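Long-range contacts in steroid delta-isomerase (Pseudomonas aeruginosa, PDB 3MSO), which has the NTF2-like fold and may catalyse the shift of a steroid double bond, although its natural substrate is not established: residues 5-10 / 81-86; 98-103 / 113-118. One frame throughout, in Å; residues are numbered along the deposited sequence.

Interaction 1: 5-10 / 81-86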
ATOM      1  N   LEU B   5     -16.895  -3.437  31.344  1.00 68.95           N
ATOM      2  CA  LEU B   5     -16.811  -2.042  30.940  1.00 66.70           C
ATOM      3  C   LEU B   5     -18.192  -1.378  31.121  1.00 67.11           C
ATOM      4  O   LEU B   5     -19.202  -2.086  31.066  1.00 66.58           O
ATOM      5  CB  LEU B   5     -16.472  -2.056  29.424  1.00 65.61           C
ATOM      6  CG  LEU B   5     -15.143  -1.508  28.898  1.00 68.43           C
ATOM      7  CD1 LEU B   5     -13.978  -1.829  29.810  1.00 69.85           C
ATOM      8  CD2 LEU B   5     -14.870  -2.062  27.522  1.00 66.05           C
ATOM      9  N   PRO B   6     -18.274  -0.027  31.198  1.00 60.57           N
ATOM     10  CA  PRO B   6     -19.597   0.628  31.285  1.00 59.78           C
ATOM     11  C   PRO B   6     -20.379   0.661  29.957  1.00 63.12           C
ATOM     12  O   PRO B   6     -20.678   1.740  29.423  1.00 64.73           O
ATOM     13  CB  PRO B   6     -19.241   2.038  31.764  1.00 61.84           C
ATOM     14  CG  PRO B   6     -17.879   2.292  31.190  1.00 65.59           C
ATOM     15  CD  PRO B   6     -17.172   0.963  31.255  1.00 60.98           C
ATOM     16  N   LEU B   7     -20.705  -0.524  29.424  1.00 56.72           N
ATOM     17  CA  LEU B   7     -21.418  -0.694  28.162  1.00 53.92           C
ATOM     18  C   LEU B   7     -22.877  -0.951  28.383  1.00 56.37           C
ATOM     19  O   LEU B   7     -23.244  -1.480  29.424  1.00 60.60           O
ATOM     20  CB  LEU B   7     -20.834  -1.878  27.376  1.00 52.77           C
ATOM     21  CG  LEU B   7     -19.484  -1.699  26.736  1.00 56.46           C
ATOM     22  CD1 LEU B   7     -19.088  -2.960  26.006  1.00 55.53           C
ATOM     23  CD2 LEU B   7     -19.485  -0.523  25.747  1.00 61.67           C
ATOM     24  N   GLU B   8     -23.709  -0.655  27.367  1.00 48.88           N
ATOM     25  CA  GLU B   8     -25.128  -0.956  27.364  1.00 47.37           C
ATOM     26  C   GLU B   8     -25.265  -2.482  27.428  1.00 50.92           C
ATOM     27  O   GLU B   8     -24.441  -3.202  26.861  1.00 50.60           O
ATOM     28  CB  GLU B   8     -25.786  -0.419  26.092  1.00 48.48           C
ATOM     29  CG  GLU B   8     -25.945   1.094  26.039  1.00 52.37           C
ATOM     30  CD  GLU B   8     -26.863   1.615  24.946  1.00 79.79           C
ATOM     31  OE1 GLU B   8     -27.199   0.847  24.011  1.00 95.45           O
ATOM     32  OE2 GLU B   8     -27.263   2.798  25.039  1.00 71.35           O
ATOM     33  N   ALA B   9     -26.273  -2.965  28.136  1.00 48.75           N
ATOM     34  CA  ALA B   9     -26.498  -4.392  28.348  1.00 48.67           C
ATOM     35  C   ALA B   9     -26.412  -5.217  27.070  1.00 53.38           C
ATOM     36  O   ALA B   9     -25.664  -6.200  27.025  1.00 54.57           O
ATOM     37  CB  ALA B   9     -27.821  -4.628  29.077  1.00 49.80           C
ATOM     38  N   ASN B  10     -27.112  -4.779  26.017  1.00 48.09           N
ATOM     39  CA  ASN B  10     -27.168  -5.491  24.749  1.00 47.56           C
ATOM     40  C   ASN B  10     -25.828  -5.513  24.041  1.00 51.10           C
ATOM     41  O   ASN B  10     -25.386  -6.583  23.632  1.00 52.33           O
ATOM     42  CB  ASN B  10     -28.297  -4.975  23.877  1.00 46.67           C
ATOM     43  CG  ASN B  10     -29.673  -5.210  24.452  1.00 59.47           C
ATOM     44  OD1 ASN B  10     -29.947  -6.206  25.134  1.00 53.66           O
ATOM     45  ND2 ASN B  10     -30.585  -4.309  24.172  1.00 52.11           N
ATOM     46  N   ARG B  81     -22.095   2.454  23.758  1.00 51.24           N
ATOM     47  CA  ARG B  81     -22.450   1.957  22.428  1.00 50.97           C
ATOM     48  C   ARG B  81     -21.256   1.681  21.538  1.00 50.35           C
ATOM     49  O   ARG B  81     -21.428   1.062  20.475  1.00 50.03           O
ATOM     50  CB  ARG B  81     -23.373   2.954  21.721  1.00 53.33           C
ATOM     51  CG  ARG B  81     -24.707   3.129  22.398  1.00 63.34           C
ATOM     52  CD  ARG B  81     -25.448   4.266  21.750  1.00 81.94           C
ATOM     53  NE  ARG B  81     -26.739   4.481  22.386  1.00100.55           N
ATOM     54  CZ  ARG B  81     -27.817   3.739  22.158  1.00115.98           C
ATOM     55  NH1 ARG B  81     -27.758   2.712  21.315  1.00102.34           N
ATOM     56  NH2 ARG B  81     -28.955   4.000  22.790  1.00 97.21           N
ATOM     57  N   SER B  82     -20.072   2.164  21.936  1.00 43.64           N
ATOM     58  CA  SER B  82     -18.844   1.937  21.191  1.00 42.97           C
ATOM     59  C   SER B  82     -17.745   1.389  22.084  1.00 46.07           C
ATOM     60  O   SER B  82     -17.597   1.784  23.247  1.00 43.69           O
ATOM     61  CB  SER B  82     -18.389   3.187  20.451  1.00 47.19           C
ATOM     62  OG  SER B  82     -19.085   3.311  19.222  1.00 59.52           O
ATOM     63  N   VAL B  83     -16.976   0.463  21.512  1.00 42.98           N
ATOM     64  CA  VAL B  83     -15.870  -0.215  22.157  1.00 41.42           C
ATOM     65  C   VAL B  83     -14.638  -0.206  21.254  1.00 44.95           C
ATOM     66  O   VAL B  83     -14.762  -0.232  20.024  1.00 45.22           O
ATOM     67  CB  VAL B  83     -16.311  -1.651  22.569  1.00 45.42           C
ATOM     68  CG1 VAL B  83     -16.282  -2.645  21.406  1.00 44.38           C
ATOM     69  CG2 VAL B  83     -15.507  -2.171  23.752  1.00 45.93           C
ATOM     70  N   VAL B  84     -13.460  -0.135  21.863  1.00 40.90           N
ATOM     71  CA  VAL B  84     -12.183  -0.294  21.174  1.00 40.15           C
ATOM     72  C   VAL B  84     -11.490  -1.479  21.844  1.00 43.60           C
ATOM     73  O   VAL B  84     -11.297  -1.481  23.072  1.00 43.59           O
ATOM     74  CB  VAL B  84     -11.292   0.980  21.113  1.00 43.31           C
ATOM     75  CG1 VAL B  84      -9.826   0.621  20.847  1.00 42.20           C
ATOM     76  CG2 VAL B  84     -11.806   1.947  20.056  1.00 42.86           C
ATOM     77  N   LEU B  85     -11.197  -2.508  21.037  1.00 38.64           N
ATOM     78  CA  LEU B  85     -10.496  -3.713  21.488  1.00 38.03           C
ATOM     79  C   LEU B  85      -9.104  -3.685  20.889  1.00 41.73           C
ATOM     80  O   LEU B  85      -8.950  -3.874  19.674  1.00 43.62           O
ATOM     81  CB  LEU B  85     -11.242  -5.014  21.090  1.00 37.68           C
ATOM     82  CG  LEU B  85     -12.745  -5.056  21.354  1.00 40.90           C
ATOM     83  CD1 LEU B  85     -13.371  -6.261  20.708  1.00 40.34           C
ATOM     84  CD2 LEU B  85     -13.053  -4.960  22.857  1.00 41.47           C
ATOM     85  N   GLU B  86      -8.108  -3.352  21.727  1.00 35.13           N
ATOM     86  CA  GLU B  86      -6.695  -3.281  21.348  1.00 34.20           C
ATOM     87  C   GLU B  86      -6.171  -4.707  21.219  1.00 40.03           C
ATOM     88  O   GLU B  86      -6.443  -5.538  22.100  1.00 41.75           O
ATOM     89  CB  GLU B  86      -5.891  -2.518  22.424  1.00 35.25           C
ATOM     90  CG  GLU B  86      -4.387  -2.568  22.226  1.00 37.48           C
ATOM     91  CD  GLU B  86      -3.553  -2.092  23.389  1.00 40.68           C
ATOM     92  OE1 GLU B  86      -3.853  -2.456  24.547  1.00 51.10           O
ATOM     93  OE2 GLU B  86      -2.557  -1.387  23.130  1.00 31.30           O
TER
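The carboxylate of Glu8 meets Arg81 over a face of its guanidinium group instead of pairing with N-H bonds in the plane. Glu8 OE2 lies 3.1 Å from Arg81 NH2, yet no N-H points at it, and the two flat groups are turned 69° apart. Glu8 OE1 lies over the same group, 3.3 Å from Arg81 NH1. This salt bridge therefore rests on charge alone, with no directed hydrogen bond; Arg81 NH2 makes a further salt bridge to Asp106. The two side chains reach each other by stretching: Glu8 runs extended beyond CG, and Arg81 is extended from CG to NE, which carries its charge beyond the start of the strand. Long polar side chains suit this partly exposed margin.

Further in, the contact turns apolar. Leu5 CD2 touches Val83 CG2 at 3.8 Å, the two side chains crossing at about a right angle. Val83 CG2 stands anti to its backbone N (CG1 at chi1 80°), a rotation that turns this methyl to Leu5 and, at 4.3 Å, to Leu7 CD1. The other Leu7 methyl, CD2, lies against the strand backbone, 3.9 Å from Ser82 O, a carbonyl that already accepts a hydrogen bond from Ser77 OG. Branched leucines can thus cover both side chain and main chain. Ser82 points the other way, where its OG is hydrogen-bonded to Arg73 of the second subunit.

Between the two leucines, Pro6 is the centre of an inverse gamma turn closed by Leu7 N to Leu5 O at 2.7 Å, and Glu8, at the N-cap position, leads into helix 9-23. Leu7 and Leu85 both touch Leu15 of that helix, so the N-terminal helix lies against the curved sheet, as in NTF2-like folds.

Interaction 2: 98-103 / 113-118; sequences GIDMIR and FEVMVR
Met101, a selenomethionine, packs along Glu114, its partner in an antiparallel hydrogen-bonded pair. Its CB lies 3.6 Å from Glu114 O, the carbonyl that receives Met101 N at 2.8 Å. The selenium rests on Val84 of the neighbouring strand. A bend at chi3 (56°) then brings CE across to the partner strand, 3.6 Å from Glu114 OE1 and 3.8 Å from Met116 CE. A flexible, unbranched chain suits this reach between a carboxylate and another methyl. Glu114 OE2 pairs with Arg118 and Lys97 of the second subunit, while Ile99 CG1 lies beside Met116 CB and continues the apolar part of this face.

Ile99 and Met116 form the second hydrogen-bonded pair, and the four backbone bonds hold the strands in register. On the other face of the sheet, Phe113 meets two different neighbours, one over its face and one at its edge. Ile102 CG1 covers the ring face, 4.0 Å from the centroid and 19° off the normal, a CH-pi contact. At the edge, Asp100 OD1 lies in plane near Phe113 CE1, with the carboxylate turned 65° from the ring; the partly positive C-H edge probably suits such an oxygen.

The chemistry thus splits by face: methyls and Glu114, whose charge is met by the second subunit, on one; Asp100, its carboxylate tethered to Tyr71 OH, among apolar and aromatic groups on the other, consistent with the pocket of NTF2-like proteins.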
ATOM      1  N   GLY B  98      -2.949  -3.484  16.655  1.00 39.39           N
ATOM      2  CA  GLY B  98      -4.195  -3.028  16.057  1.00 37.63           C
ATOM      3  C   GLY B  98      -5.344  -2.777  16.998  1.00 41.88           C
ATOM      4  O   GLY B  98      -5.248  -3.045  18.198  1.00 41.27           O
ATOM      5  N   ILE B  99      -6.457  -2.265  16.432  1.00 38.39           N
ATOM      6  CA  ILE B  99      -7.707  -2.017  17.145  1.00 37.27           C
ATOM      7  C   ILE B  99      -8.928  -2.476  16.361  1.00 42.76           C
ATOM      8  O   ILE B  99      -8.986  -2.307  15.156  1.00 43.23           O
ATOM      9  CB  ILE B  99      -7.900  -0.545  17.640  1.00 39.91           C
ATOM     10  CG1 ILE B  99      -7.915   0.483  16.483  1.00 41.59           C
ATOM     11  CG2 ILE B  99      -6.919  -0.172  18.737  1.00 40.02           C
ATOM     12  CD1 ILE B  99      -8.943   1.660  16.669  1.00 49.18           C
ATOM     13  N   ASP B 100      -9.919  -3.037  17.061  1.00 41.48           N
ATOM     14  CA  ASP B 100     -11.240  -3.343  16.509  1.00 41.10           C
ATOM     15  C   ASP B 100     -12.080  -2.251  17.168  1.00 42.86           C
ATOM     16  O   ASP B 100     -12.150  -2.220  18.404  1.00 45.39           O
ATOM     17  CB  ASP B 100     -11.758  -4.733  16.955  1.00 42.96           C
ATOM     18  CG  ASP B 100     -11.061  -5.911  16.305  1.00 48.83           C
ATOM     19  OD1 ASP B 100     -10.722  -5.810  15.111  1.00 52.57           O
ATOM     20  OD2 ASP B 100     -10.905  -6.959  16.978  1.00 48.03           O
HETATM   21  N   MSE B 101     -12.596  -1.291  16.382  1.00 34.55           N
HETATM   22  CA  MSE B 101     -13.444  -0.221  16.908  1.00 33.47           C
HETATM   23  C   MSE B 101     -14.878  -0.521  16.477  1.00 42.14           C
HETATM   24  O   MSE B 101     -15.252  -0.282  15.332  1.00 45.50           O
HETATM   25  CB  MSE B 101     -12.972   1.177  16.486  1.00 34.06           C
HETATM   26  CG  MSE B 101     -13.848   2.317  17.053  1.00 38.18           C
HETATM   27 SE   MSE B 101     -12.850   3.979  17.309  0.75 42.68          SE
HETATM   28  CE  MSE B 101     -12.179   4.243  15.545  1.00 38.59           C
ATOM     29  N   ILE B 102     -15.650  -1.088  17.407  1.00 38.53           N
ATOM     30  CA  ILE B 102     -17.016  -1.555  17.185  1.00 40.02           C
ATOM     31  C   ILE B 102     -18.071  -0.599  17.753  1.00 48.41           C
ATOM     32  O   ILE B 102     -18.018  -0.251  18.942  1.00 49.30           O
ATOM     33  CB  ILE B 102     -17.202  -3.010  17.773  1.00 42.28           C
ATOM     34  CG1 ILE B 102     -15.991  -3.952  17.441  1.00 40.69           C
ATOM     35  CG2 ILE B 102     -18.564  -3.620  17.378  1.00 43.27           C
ATOM     36  CD1 ILE B 102     -15.960  -5.237  18.168  1.00 38.67           C
ATOM     37  N   ARG B 103     -19.054  -0.228  16.903  1.00 45.58           N
ATOM     38  CA  ARG B 103     -20.242   0.546  17.266  1.00 46.27           C
ATOM     39  C   ARG B 103     -21.477  -0.396  17.165  1.00 51.29           C
ATOM     40  O   ARG B 103     -21.648  -1.104  16.163  1.00 52.55           O
ATOM     41  CB  ARG B 103     -20.433   1.773  16.367  1.00 48.20           C
ATOM     42  CG  ARG B 103     -21.648   2.619  16.769  1.00 55.38           C
ATOM     43  CD  ARG B 103     -22.002   3.662  15.740  1.00 56.27           C
ATOM     44  NE  ARG B 103     -21.168   4.852  15.890  1.00 61.25           N
ATOM     45  CZ  ARG B 103     -20.239   5.240  15.021  1.00 76.10           C
ATOM     46  NH1 ARG B 103     -20.027   4.546  13.903  1.00 56.54           N
ATOM     47  NH2 ARG B 103     -19.531   6.339  15.249  1.00 68.90           N
ATOM     48  N   PHE B 113     -17.840  -1.655  12.070  1.00 45.43           N
ATOM     49  CA  PHE B 113     -16.668  -2.367  12.525  1.00 43.60           C
ATOM     50  C   PHE B 113     -15.499  -1.793  11.756  1.00 48.10           C
ATOM     51  O   PHE B 113     -15.351  -2.045  10.555  1.00 48.71           O
ATOM     52  CB  PHE B 113     -16.810  -3.864  12.256  1.00 46.10           C
ATOM     53  CG  PHE B 113     -15.937  -4.748  13.115  1.00 47.18           C
ATOM     54  CD1 PHE B 113     -14.547  -4.655  13.057  1.00 47.79           C
ATOM     55  CD2 PHE B 113     -16.498  -5.729  13.927  1.00 49.25           C
ATOM     56  CE1 PHE B 113     -13.740  -5.494  13.826  1.00 47.22           C
ATOM     57  CE2 PHE B 113     -15.686  -6.567  14.698  1.00 50.59           C
ATOM     58  CZ  PHE B 113     -14.312  -6.449  14.632  1.00 46.88           C
ATOM     59  N   GLU B 114     -14.676  -0.998  12.455  1.00 42.98           N
ATOM     60  CA  GLU B 114     -13.518  -0.306  11.907  1.00 41.08           C
ATOM     61  C   GLU B 114     -12.229  -0.865  12.483  1.00 42.77           C
ATOM     62  O   GLU B 114     -12.063  -0.927  13.700  1.00 42.29           O
ATOM     63  CB  GLU B 114     -13.670   1.177  12.193  1.00 42.16           C
ATOM     64  CG  GLU B 114     -12.648   2.075  11.543  1.00 49.14           C
ATOM     65  CD  GLU B 114     -12.938   3.552  11.725  1.00 58.11           C
ATOM     66  OE1 GLU B 114     -13.947   3.896  12.380  1.00 49.83           O
ATOM     67  OE2 GLU B 114     -12.135   4.367  11.222  1.00 38.28           O
ATOM     68  N   VAL B 115     -11.320  -1.296  11.600  1.00 39.34           N
ATOM     69  CA  VAL B 115     -10.026  -1.858  12.007  1.00 38.50           C
ATOM     70  C   VAL B 115      -8.886  -0.914  11.598  1.00 39.72           C
ATOM     71  O   VAL B 115      -8.938  -0.328  10.521  1.00 39.76           O
ATOM     72  CB  VAL B 115      -9.827  -3.297  11.432  1.00 43.26           C
ATOM     73  CG1 VAL B 115      -8.475  -3.891  11.834  1.00 42.92           C
ATOM     74  CG2 VAL B 115     -10.963  -4.223  11.854  1.00 43.59           C
HETATM   75  N   MSE B 116      -7.883  -0.747  12.477  1.00 33.70           N
HETATM   76  CA  MSE B 116      -6.635   0.004  12.207  1.00 31.99           C
HETATM   77  C   MSE B 116      -5.473  -0.893  12.665  1.00 41.98           C
HETATM   78  O   MSE B 116      -5.580  -1.609  13.665  1.00 41.73           O
HETATM   79  CB  MSE B 116      -6.552   1.340  12.942  1.00 31.65           C
HETATM   80  CG  MSE B 116      -7.735   2.248  12.687  1.00 34.39           C
HETATM   81 SE   MSE B 116      -7.400   4.024  13.348  0.75 35.53          SE
HETATM   82  CE  MSE B 116      -9.230   4.668  13.244  1.00 31.37           C
ATOM     83  N   VAL B 117      -4.389  -0.871  11.910  1.00 41.27           N
ATOM     84  CA  VAL B 117      -3.203  -1.670  12.173  1.00 41.00           C
ATOM     85  C   VAL B 117      -1.988  -0.750  12.056  1.00 46.31           C
ATOM     86  O   VAL B 117      -2.027   0.229  11.308  1.00 47.80           O
ATOM     87  CB  VAL B 117      -3.171  -2.924  11.222  1.00 43.42           C
ATOM     88  CG1 VAL B 117      -1.757  -3.479  11.027  1.00 43.67           C
ATOM     89  CG2 VAL B 117      -4.119  -4.026  11.720  1.00 42.10           C
ATOM     90  N   ARG B 118      -0.955  -1.023  12.861  1.00 42.64           N
ATOM     91  CA  ARG B 118       0.349  -0.348  12.850  1.00 41.32           C
ATOM     92  C   ARG B 118       1.456  -1.400  13.143  1.00 45.88           C
ATOM     93  O   ARG B 118       1.161  -2.384  13.838  1.00 45.55           O
ATOM     94  CB  ARG B 118       0.393   0.839  13.825  1.00 34.83           C
ATOM     95  CG  ARG B 118       0.259   0.467  15.299  1.00 36.00           C
ATOM     96  CD  ARG B 118       0.732   1.606  16.184  1.00 37.32           C
ATOM     97  NE  ARG B 118       2.188   1.761  16.130  1.00 34.50           N
ATOM     98  CZ  ARG B 118       3.031   1.094  16.907  1.00 42.66           C
ATOM     99  NH1 ARG B 118       2.575   0.240  17.813  1.00 41.01           N
ATOM    100  NH2 ARG B 118       4.338   1.284  16.793  1.00 33.05           N
TER

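How the interactions relate
From the N terminus, interaction 1 comes first: residues 5-10 meet 81-86, closing a long loop that contains most of helix 9-23, helix 52-65 and strand 69-77. Interaction 2 begins beyond that loop along the chain and closes a short one, the hairpin of strands 94-104 and 110-118. The two are in series, neither nested nor crossed. They meet in the sheet, where strands 82-91 and 94-104 are neighbours, with probable hydrogen bonds from Val83 N to Ile102 O and from Leu85 N to Asp100 O. Together they tie the N-terminal segment to the hairpin through the neighbouring strands 82-91 and 94-104, and both touch the second subunit.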